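Local coordinates for mandelate racemase / muconate lactonizing enzyme, C-terminal domain protein (Pseudovibrio sp. JE062, PDB 4JHM), which is of unknown function but belongs to the enolase superfamily, whose members join an N-terminal alpha/beta capping domain to a modified TIM barrel, at residues 26-31 / 140-145; 33-38 / 330-335; 52-57 / 272-277. All coordinates share one frame; numbering follows the deposited sequence.

Interaction 1 (26-31 / 140-145); sequences WADNQE and TPMFDT
Trp26 meets Met142 through its backbone alone: atom C of Trp26 lies 4.2 Å from SE of Met142, a selenomethionine in this model. Trp26 and Met142 are also the pair whose CA atoms come nearest, 6.2 Å apart. The indole is carried away from Met142; its NE1 is hydrogen-bonded to Tyr35 OH, and the ring system packs on Leu33 and on Cys96 of a second subunit. At Ala27 the contact again belongs to the main chain, because CB points away while the carbonyl O of Ala27 stands 3.5 Å from SE of Met142. Asp28 is the one residue of 26-31 to bring its side chain to bear. Its CG lies anti to the backbone N (chi1 -163°), which sets the CB–CG arm across the terminal methyl of Met142, the two side chains meeting at about a right angle. CE of Met142 is 3.4 Å from CA of Asp28 and 3.6 Å from its CB, with OD1 on the same methyl. The other carboxylate oxygen, OD2, forms a salt bridge with Lys174. Met142 itself is extended through chi2 (-175°) and then bends at chi3, so that SE serves Ala27 while the methyl serves Asp28. Its side chain also touches Tyr169 and Tyr149, the latter on helix 149-159. Of the 139 Å² buried between the segments, Met142 supplies 82 Å². The loop between strands 8-16 and 34-44 is thereby laid against the loop leaving barrel strand 133-139. Since no hydrogen bond links the segments, cohesion here probably rests on van der Waals packing of the selenoether against the Ala27 carbonyl and the Asp28 side chain, with the carboxylate charge probably balanced by Lys174.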
loop_
_atom_site.group_PDB
_atom_site.type_symbol
_atom_site.label_atom_id
_atom_site.label_comp_id
_atom_site.label_asym_id
_atom_site.label_seq_id
_atom_site.Cartn_x
_atom_site.Cartn_y
_atom_site.Cartn_z
ATOM N N TRP A 26 -2.693 -21.192 34.224
ATOM C CA TRP A 26 -3.586 -20.996 33.080
ATOM C C TRP A 26 -3.115 -21.728 31.821
ATOM O O TRP A 26 -3.581 -21.440 30.721
ATOM C CB TRP A 26 -3.802 -19.500 32.778
ATOM C CG TRP A 26 -2.808 -18.546 33.405
ATOM C CD1 TRP A 26 -2.888 -17.983 34.647
ATOM C CD2 TRP A 26 -1.613 -18.024 32.804
ATOM N NE1 TRP A 26 -1.811 -17.155 34.863
ATOM C CE2 TRP A 26 -1.014 -17.163 33.749
ATOM C CE3 TRP A 26 -0.987 -18.204 31.564
ATOM C CZ2 TRP A 26 0.180 -16.486 33.493
ATOM C CZ3 TRP A 26 0.200 -17.529 31.311
ATOM C CH2 TRP A 26 0.768 -16.680 32.271
ATOM N N ALA A 27 -2.201 -22.676 31.989
ATOM C CA ALA A 27 -1.760 -23.523 30.885
ATOM C C ALA A 27 -1.931 -24.981 31.283
ATOM O O ALA A 27 -1.854 -25.314 32.463
ATOM C CB ALA A 27 -0.310 -23.232 30.542
ATOM N N ASP A 28 -2.163 -25.849 30.304
ATOM C CA ASP A 28 -2.434 -27.254 30.592
ATOM C C ASP A 28 -1.160 -28.031 30.894
ATOM O O ASP A 28 -0.312 -28.213 30.022
ATOM C CB ASP A 28 -3.169 -27.911 29.428
ATOM C CG ASP A 28 -3.826 -29.216 29.819
ATOM O OD1 ASP A 28 -4.103 -29.414 31.022
ATOM O OD2 ASP A 28 -4.078 -30.045 28.922
ATOM N N ASN A 29 -1.041 -28.481 32.141
ATOM C CA ASN A 29 0.091 -29.292 32.593
ATOM C C ASN A 29 1.419 -28.533 32.661
ATOM O O ASN A 29 2.487 -29.145 32.751
ATOM C CB ASN A 29 0.225 -30.551 31.731
ATOM C CG ASN A 29 -0.927 -31.517 31.934
ATOM O OD1 ASN A 29 -1.874 -31.546 31.148
ATOM N ND2 ASN A 29 -0.859 -32.302 33.006
ATOM N N GLN A 30 1.349 -27.202 32.622
ATOM C CA GLN A 30 2.493 -26.374 32.992
ATOM C C GLN A 30 2.453 -26.242 34.501
ATOM O O GLN A 30 1.379 -26.096 35.080
ATOM C CB GLN A 30 2.443 -24.994 32.333
ATOM C CG GLN A 30 3.185 -24.900 31.007
ATOM C CD GLN A 30 2.328 -25.280 29.812
ATOM O OE1 GLN A 30 2.539 -24.788 28.703
ATOM N NE2 GLN A 30 1.353 -26.153 30.031
ATOM N N GLU A 31 3.620 -26.297 35.133
ATOM C CA GLU A 31 3.706 -26.360 36.594
ATOM C C GLU A 31 2.860 -25.282 37.275
ATOM O O GLU A 31 2.644 -24.211 36.710
ATOM C CB GLU A 31 5.165 -26.249 37.045
ATOM C CG GLU A 31 6.086 -27.265 36.392
ATOM C CD GLU A 31 5.507 -28.663 36.416
ATOM O OE1 GLU A 31 5.141 -29.134 37.512
ATOM O OE2 GLU A 31 5.418 -29.289 35.340
ATOM N N THR A 140 -11.982 -16.675 35.494
ATOM C CA THR A 140 -12.068 -17.969 36.170
ATOM C C THR A 140 -10.749 -18.729 36.198
ATOM O O THR A 140 -9.866 -18.480 35.382
ATOM C CB THR A 140 -13.107 -18.879 35.488
ATOM O OG1 THR A 140 -12.493 -19.581 34.399
ATOM C CG2 THR A 140 -14.280 -18.062 34.970
ATOM N N PRO A 141 -10.620 -19.670 37.144
ATOM C CA PRO A 141 -9.498 -20.593 37.144
ATOM C C PRO A 141 -9.730 -21.718 36.143
ATOM O O PRO A 141 -10.815 -21.826 35.566
ATOM C CB PRO A 141 -9.505 -21.146 38.569
ATOM C CG PRO A 141 -10.939 -21.108 38.971
ATOM C CD PRO A 141 -11.530 -19.907 38.280
HETATM N N MSE A 142 -8.719 -22.553 35.946
HETATM C CA MSE A 142 -8.826 -23.671 35.022
HETATM C C MSE A 142 -9.129 -24.921 35.799
HETATM O O MSE A 142 -8.448 -25.235 36.772
HETATM C CB MSE A 142 -7.510 -23.756 34.258
HETATM C CG MSE A 142 -7.045 -25.177 33.971
HETATM SE SE MSE A 142 -5.260 -25.067 33.142
HETATM C CE MSE A 142 -5.455 -26.624 31.958
ATOM N N PHE A 143 -10.168 -25.641 35.391
ATOM C CA PHE A 143 -10.493 -26.914 36.013
ATOM C C PHE A 143 -9.997 -28.069 35.143
ATOM O O PHE A 143 -9.804 -27.909 33.935
ATOM C CB PHE A 143 -11.996 -27.027 36.255
ATOM C CG PHE A 143 -12.556 -25.920 37.105
ATOM C CD1 PHE A 143 -12.141 -25.755 38.414
ATOM C CD2 PHE A 143 -13.510 -25.050 36.598
ATOM C CE1 PHE A 143 -12.655 -24.739 39.202
ATOM C CE2 PHE A 143 -14.032 -24.034 37.381
ATOM C CZ PHE A 143 -13.602 -23.878 38.684
ATOM N N ASP A 144 -9.783 -29.227 35.765
ATOM C CA ASP A 144 -9.245 -30.394 35.066
ATOM C C ASP A 144 -10.264 -31.018 34.111
ATOM O O ASP A 144 -9.897 -31.498 33.038
ATOM C CB ASP A 144 -8.758 -31.448 36.067
ATOM C CG ASP A 144 -7.390 -31.121 36.643
ATOM O OD1 ASP A 144 -7.205 -29.994 37.143
ATOM O OD2 ASP A 144 -6.497 -31.994 36.599
ATOM N N THR A 145 -11.535 -31.018 34.506
ATOM C CA THR A 145 -12.602 -31.542 33.655
ATOM C C THR A 145 -13.643 -30.477 33.334
ATOM O O THR A 145 -13.884 -29.566 34.126
ATOM C CB THR A 145 -13.318 -32.735 34.311
ATOM O OG1 THR A 145 -13.674 -32.401 35.658
ATOM C CG2 THR A 145 -12.425 -33.958 34.314
#

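Interaction 2 (33-38 / 330-335); sequences LLYTNN and EAFELA
Tyr35 and Phe332 make the whole of the close contact between 33-38 and 330-335, ring against ring. The nearest atoms are CD2 of Tyr35 and CE1 of Phe332, 3.9 Å apart. The ring planes stand at 76° and the centroids are separated by 5.9 Å, which identifies an offset edge-to-face pair in which Phe332 directs its edge toward the face of Tyr35. CD2 of Tyr35 lies near the plane of the Phe332 ring, at its edge, and the offset is evident in the closest pair being CD2 to CE1. Only 85 Å² is buried, as expected when one ring edge does the touching. Both rings have CG anti to their own carbonyl carbon; for Phe332 (chi1 -65°) this carries the ring across to the strand although its CB does not point there, whereas the CB of Tyr35 already faces Phe332. Further out, the phenol of Tyr35 is tied at its OH to Trp26 NE1, which would limit the swing of the ring. Phe332 also makes edge-to-face pairs with Tyr303 and Phe326, and its backbone is hydrogen-bonded to Thr304. The short 3-10 segment 330-331 leads into Phe332, and the turn is closed by Glu333 N donating to Glu330 O at 2.9 Å. Glu333 in turn forms a salt bridge with Arg341. Tyr35 sits on strand 34-44, in the antiparallel sheet of the capping domain, between strands 8-16 and 50-58; Phe332 comes from the loop between barrel strands 323-326 and 347-349. Met55 of strand 50-58 touches both rings, while Ala335 rests on helix 362-368.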
loop_
_atom_site.group_PDB
_atom_site.type_symbol
_atom_site.label_atom_id
_atom_site.label_comp_id
_atom_site.label_asym_id
_atom_site.label_seq_id
_atom_site.Cartn_x
_atom_site.Cartn_y
_atom_site.Cartn_z
ATOM N N LEU A 33 1.610 -22.204 39.249
ATOM C CA LEU A 33 2.237 -20.911 39.502
ATOM C C LEU A 33 2.069 -20.471 40.950
ATOM O O LEU A 33 0.967 -20.505 41.498
ATOM C CB LEU A 33 1.650 -19.835 38.591
ATOM C CG LEU A 33 1.833 -20.026 37.087
ATOM C CD1 LEU A 33 1.054 -18.955 36.336
ATOM C CD2 LEU A 33 3.305 -20.002 36.697
ATOM N N LEU A 34 3.179 -20.054 41.554
ATOM C CA LEU A 34 3.174 -19.452 42.882
ATOM C C LEU A 34 3.067 -17.938 42.749
ATOM O O LEU A 34 3.926 -17.295 42.146
ATOM C CB LEU A 34 4.453 -19.812 43.637
ATOM C CG LEU A 34 4.502 -21.150 44.384
ATOM C CD1 LEU A 34 3.891 -22.280 43.572
ATOM C CD2 LEU A 34 5.939 -21.475 44.753
ATOM N N TYR A 35 2.011 -17.371 43.323
ATOM C CA TYR A 35 1.751 -15.941 43.199
ATOM C C TYR A 35 2.419 -15.130 44.302
ATOM O O TYR A 35 2.273 -15.425 45.484
ATOM C CB TYR A 35 0.241 -15.680 43.140
ATOM C CG TYR A 35 -0.287 -15.907 41.750
ATOM C CD1 TYR A 35 -0.296 -17.179 41.191
ATOM C CD2 TYR A 35 -0.724 -14.850 40.971
ATOM C CE1 TYR A 35 -0.752 -17.394 39.900
ATOM C CE2 TYR A 35 -1.180 -15.055 39.681
ATOM C CZ TYR A 35 -1.190 -16.329 39.152
ATOM O OH TYR A 35 -1.644 -16.532 37.872
ATOM N N THR A 36 3.175 -14.122 43.879
ATOM C CA THR A 36 3.843 -13.191 44.769
ATOM C C THR A 36 3.334 -11.794 44.484
ATOM O O THR A 36 3.085 -11.444 43.324
ATOM C CB THR A 36 5.351 -13.161 44.513
ATOM O OG1 THR A 36 5.891 -14.475 44.659
ATOM C CG2 THR A 36 6.033 -12.221 45.481
ATOM N N ASN A 37 3.185 -10.998 45.537
ATOM C CA ASN A 37 2.831 -9.594 45.390
ATOM C C ASN A 37 4.013 -8.729 45.812
ATOM O O ASN A 37 4.637 -8.987 46.842
ATOM C CB ASN A 37 1.602 -9.266 46.234
ATOM C CG ASN A 37 0.949 -7.951 45.843
ATOM O OD1 ASN A 37 1.475 -7.195 45.029
ATOM N ND2 ASN A 37 -0.207 -7.674 46.429
ATOM N N ASN A 38 4.327 -7.716 45.008
ATOM C CA ASN A 38 5.417 -6.794 45.311
ATOM C C ASN A 38 4.866 -5.423 45.654
ATOM O O ASN A 38 4.217 -4.789 44.830
ATOM C CB ASN A 38 6.355 -6.683 44.117
ATOM C CG ASN A 38 6.885 -8.028 43.675
ATOM O OD1 ASN A 38 7.710 -8.636 44.358
ATOM N ND2 ASN A 38 6.415 -8.504 42.527
ATOM N N GLU A 330 -10.809 -14.010 47.889
ATOM C CA GLU A 330 -9.994 -14.114 49.101
ATOM C C GLU A 330 -8.484 -14.147 48.860
ATOM O O GLU A 330 -7.732 -13.433 49.524
ATOM C CB GLU A 330 -10.416 -15.342 49.913
ATOM C CG GLU A 330 -11.809 -15.239 50.527
ATOM C CD GLU A 330 -12.933 -15.511 49.537
ATOM O OE1 GLU A 330 -14.082 -15.705 49.983
ATOM O OE2 GLU A 330 -12.676 -15.537 48.315
ATOM N N ALA A 331 -8.037 -14.974 47.923
ATOM C CA ALA A 331 -6.607 -15.145 47.694
ATOM C C ALA A 331 -5.917 -13.800 47.461
ATOM O O ALA A 331 -4.877 -13.513 48.057
ATOM C CB ALA A 331 -6.367 -16.078 46.517
ATOM N N PHE A 332 -6.510 -12.978 46.602
ATOM C CA PHE A 332 -5.923 -11.694 46.228
ATOM C C PHE A 332 -6.316 -10.564 47.179
ATOM O O PHE A 332 -6.172 -9.388 46.851
ATOM C CB PHE A 332 -6.328 -11.337 44.799
ATOM C CG PHE A 332 -5.787 -12.280 43.769
ATOM C CD1 PHE A 332 -4.426 -12.326 43.503
ATOM C CD2 PHE A 332 -6.630 -13.119 43.063
ATOM C CE1 PHE A 332 -3.919 -13.195 42.560
ATOM C CE2 PHE A 332 -6.125 -13.989 42.113
ATOM C CZ PHE A 332 -4.768 -14.027 41.863
ATOM N N GLU A 333 -6.806 -10.912 48.359
ATOM C CA GLU A 333 -7.127 -9.901 49.355
ATOM C C GLU A 333 -6.132 -9.934 50.523
ATOM O O GLU A 333 -6.436 -9.465 51.620
ATOM C CB GLU A 333 -8.570 -10.080 49.836
ATOM C CG GLU A 333 -9.606 -9.837 48.744
ATOM C CD GLU A 333 -11.037 -10.048 49.212
ATOM O OE1 GLU A 333 -11.244 -10.754 50.216
ATOM O OE2 GLU A 333 -11.962 -9.512 48.567
ATOM N N LEU A 334 -4.935 -10.463 50.272
ATOM C CA LEU A 334 -3.882 -10.543 51.287
ATOM C C LEU A 334 -3.649 -9.225 52.026
ATOM O O LEU A 334 -3.523 -8.169 51.411
ATOM C CB LEU A 334 -2.557 -10.992 50.657
ATOM C CG LEU A 334 -2.128 -12.440 50.908
ATOM C CD1 LEU A 334 -2.927 -13.408 50.049
ATOM C CD2 LEU A 334 -0.641 -12.602 50.642
ATOM N N ALA A 335 -3.591 -9.304 53.352
ATOM C CA ALA A 335 -3.219 -8.164 54.191
ATOM C C ALA A 335 -3.907 -6.862 53.781
ATOM O O ALA A 335 -3.341 -5.778 53.938
ATOM C CB ALA A 335 -1.710 -7.979 54.168
#

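Interaction 3 (52-57 / 272-277); sequences GATMSY and DATVCG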
loop_
_atom_site.group_PDB
_atom_site.type_symbol
_atom_site.label_atom_id
_atom_site.label_comp_id
_atom_site.label_asym_id
_atom_site.label_seq_id
_atom_site.Cartn_x
_atom_site.Cartn_y
_atom_site.Cartn_z
ATOM N N GLY A 52 1.941 1.297 45.948
ATOM C CA GLY A 52 1.887 0.729 44.607
ATOM C C GLY A 52 2.265 -0.732 44.702
ATOM O O GLY A 52 2.826 -1.158 45.708
ATOM N N ALA A 53 1.960 -1.502 43.664
ATOM C CA ALA A 53 2.190 -2.939 43.702
ATOM C C ALA A 53 2.181 -3.557 42.316
ATOM O O ALA A 53 1.422 -3.136 41.445
ATOM C CB ALA A 53 1.132 -3.609 44.561
ATOM N N THR A 54 3.028 -4.560 42.119
ATOM C CA THR A 54 2.969 -5.373 40.917
ATOM C C THR A 54 3.116 -6.848 41.278
ATOM O O THR A 54 3.807 -7.213 42.232
ATOM C CB THR A 54 4.043 -4.981 39.884
ATOM O OG1 THR A 54 3.726 -5.579 38.621
ATOM C CG2 THR A 54 5.425 -5.443 40.331
HETATM N N MSE A 55 2.465 -7.688 40.486
HETATM C CA MSE A 55 2.339 -9.097 40.788
HETATM C C MSE A 55 3.331 -9.896 40.004
HETATM O O MSE A 55 3.597 -9.590 38.843
HETATM C CB MSE A 55 0.929 -9.458 40.363
HETATM C CG MSE A 55 0.479 -10.774 40.962
HETATM SE SE MSE A 55 -1.277 -11.223 40.202
HETATM C CE MSE A 55 -0.759 -11.635 38.345
ATOM N N SER A 56 3.897 -10.920 40.635
ATOM C CA SER A 56 4.751 -11.880 39.942
ATOM C C SER A 56 4.104 -13.258 40.003
ATOM O O SER A 56 3.361 -13.560 40.935
ATOM C CB SER A 56 6.134 -11.948 40.592
ATOM O OG SER A 56 6.650 -10.660 40.855
ATOM N N TYR A 57 4.389 -14.094 39.014
ATOM C CA TYR A 57 3.947 -15.484 39.043
ATOM C C TYR A 57 5.086 -16.379 38.571
ATOM O O TYR A 57 5.452 -16.368 37.398
ATOM C CB TYR A 57 2.688 -15.681 38.190
ATOM C CG TYR A 57 2.574 -14.711 37.042
ATOM C CD1 TYR A 57 1.972 -13.476 37.215
ATOM C CD2 TYR A 57 3.076 -15.025 35.789
ATOM C CE1 TYR A 57 1.874 -12.579 36.171
ATOM C CE2 TYR A 57 2.984 -14.135 34.736
ATOM C CZ TYR A 57 2.382 -12.912 34.931
ATOM O OH TYR A 57 2.285 -12.024 33.882
ATOM N N ASP A 272 -2.005 -3.293 31.554
ATOM C CA ASP A 272 -2.101 -3.354 32.994
ATOM C C ASP A 272 -1.236 -2.218 33.509
ATOM O O ASP A 272 -0.091 -2.060 33.083
ATOM C CB ASP A 272 -1.591 -4.708 33.489
ATOM C CG ASP A 272 -1.832 -4.927 34.967
ATOM O OD1 ASP A 272 -2.115 -3.948 35.687
ATOM O OD2 ASP A 272 -1.731 -6.090 35.408
ATOM N N ALA A 273 -1.789 -1.410 34.402
ATOM C CA ALA A 273 -1.064 -0.276 34.938
ATOM C C ALA A 273 0.188 -0.746 35.665
ATOM O O ALA A 273 1.198 -0.049 35.684
ATOM C CB ALA A 273 -1.957 0.518 35.875
ATOM N N THR A 274 0.122 -1.938 36.251
ATOM C CA THR A 274 1.227 -2.480 37.034
ATOM C C THR A 274 2.276 -3.163 36.163
ATOM O O THR A 274 3.171 -3.837 36.678
ATOM C CB THR A 274 0.726 -3.523 38.045
ATOM O OG1 THR A 274 0.189 -4.647 37.340
ATOM C CG2 THR A 274 -0.343 -2.930 38.939
ATOM N N VAL A 275 2.161 -2.998 34.845
ATOM C CA VAL A 275 3.097 -3.618 33.914
ATOM C C VAL A 275 3.673 -2.614 32.919
ATOM O O VAL A 275 4.879 -2.614 32.665
ATOM C CB VAL A 275 2.436 -4.770 33.131
ATOM C CG1 VAL A 275 3.307 -5.186 31.956
ATOM C CG2 VAL A 275 2.186 -5.964 34.034
ATOM N N CYS A 276 2.822 -1.758 32.358
ATOM C CA CYS A 276 3.245 -0.880 31.262
ATOM C C CYS A 276 3.919 0.416 31.716
ATOM O O CYS A 276 4.256 1.258 30.890
ATOM C CB CYS A 276 2.065 -0.561 30.341
ATOM S SG CYS A 276 0.742 0.417 31.087
ATOM N N GLY A 277 4.123 0.580 33.018
ATOM C CA GLY A 277 4.807 1.764 33.530
ATOM C C GLY A 277 3.993 2.601 34.501
ATOM O O GLY A 277 4.361 3.735 34.802
#
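Thr54 donates its side-chain hydroxyl to the backbone of Thr274: OG1 of Thr54 lies 2.7 Å from the carbonyl O of Thr274. The C=O...donor angle is 144° and the donor is tilted 22° from the carbonyl plane, so the hydroxyl approaches somewhat off the C=O direction and out of its plane. With OG1 anti to the backbone N, the hydroxyl of Thr54 is placed on the side of the loop. A second touch answers it, as CG2 of Thr274 reaches the carbonyl O of Ala53 at 3.1 Å. CB of Thr274 backs this up at 3.7 Å from OG1 of Thr54. Thr274 is itself fixed by an Asx turn, in which its N donates to OD1 of Asp272 at 3.1 Å from above the carboxylate plane (57° out of it). OD1 also accepts from Asn310 ND2, and O of Asp272 receives Val275 N and Cys276 N, so the turn is held by several bonds of its own.

The looser side lies toward the end of strand 50-58, where Val275 and Tyr57 make no close contact across the two segments. Trp98 of a second subunit enters there, packing on Ser56 and Val275 and donating NE1 to Met55 O, so this side meets protein of the neighbouring chain. A strand of the alpha/beta cap pinned to a loop preceding barrel helix 279-291 is characteristic of the interface between cap and barrel in the enolase superfamily.

All three contacts join the N-terminal cap to the barrel. Interactions 2 and 3, their centres 13 Å apart, draw on neighbouring strands of one sheet: strands 34-44 and 50-58 are adjacent, with Thr36 O 2.9 Å from Ser56 N and Asn38 ND2 2.7 Å from Ser56 OG, both probable hydrogen bonds. Interaction 1 stands further off, its centre 18 Å from that of interaction 2 and 23 Å from that of interaction 3. Trp26 bridges the gap, with NE1 3.1 Å from Tyr35 OH and CZ2 3.9 Å from CE2 of Tyr57. Cys96 of the second subunit packs on Trp26, Leu33 and Tyr57, so the same residue lies beside segments of all three interactions.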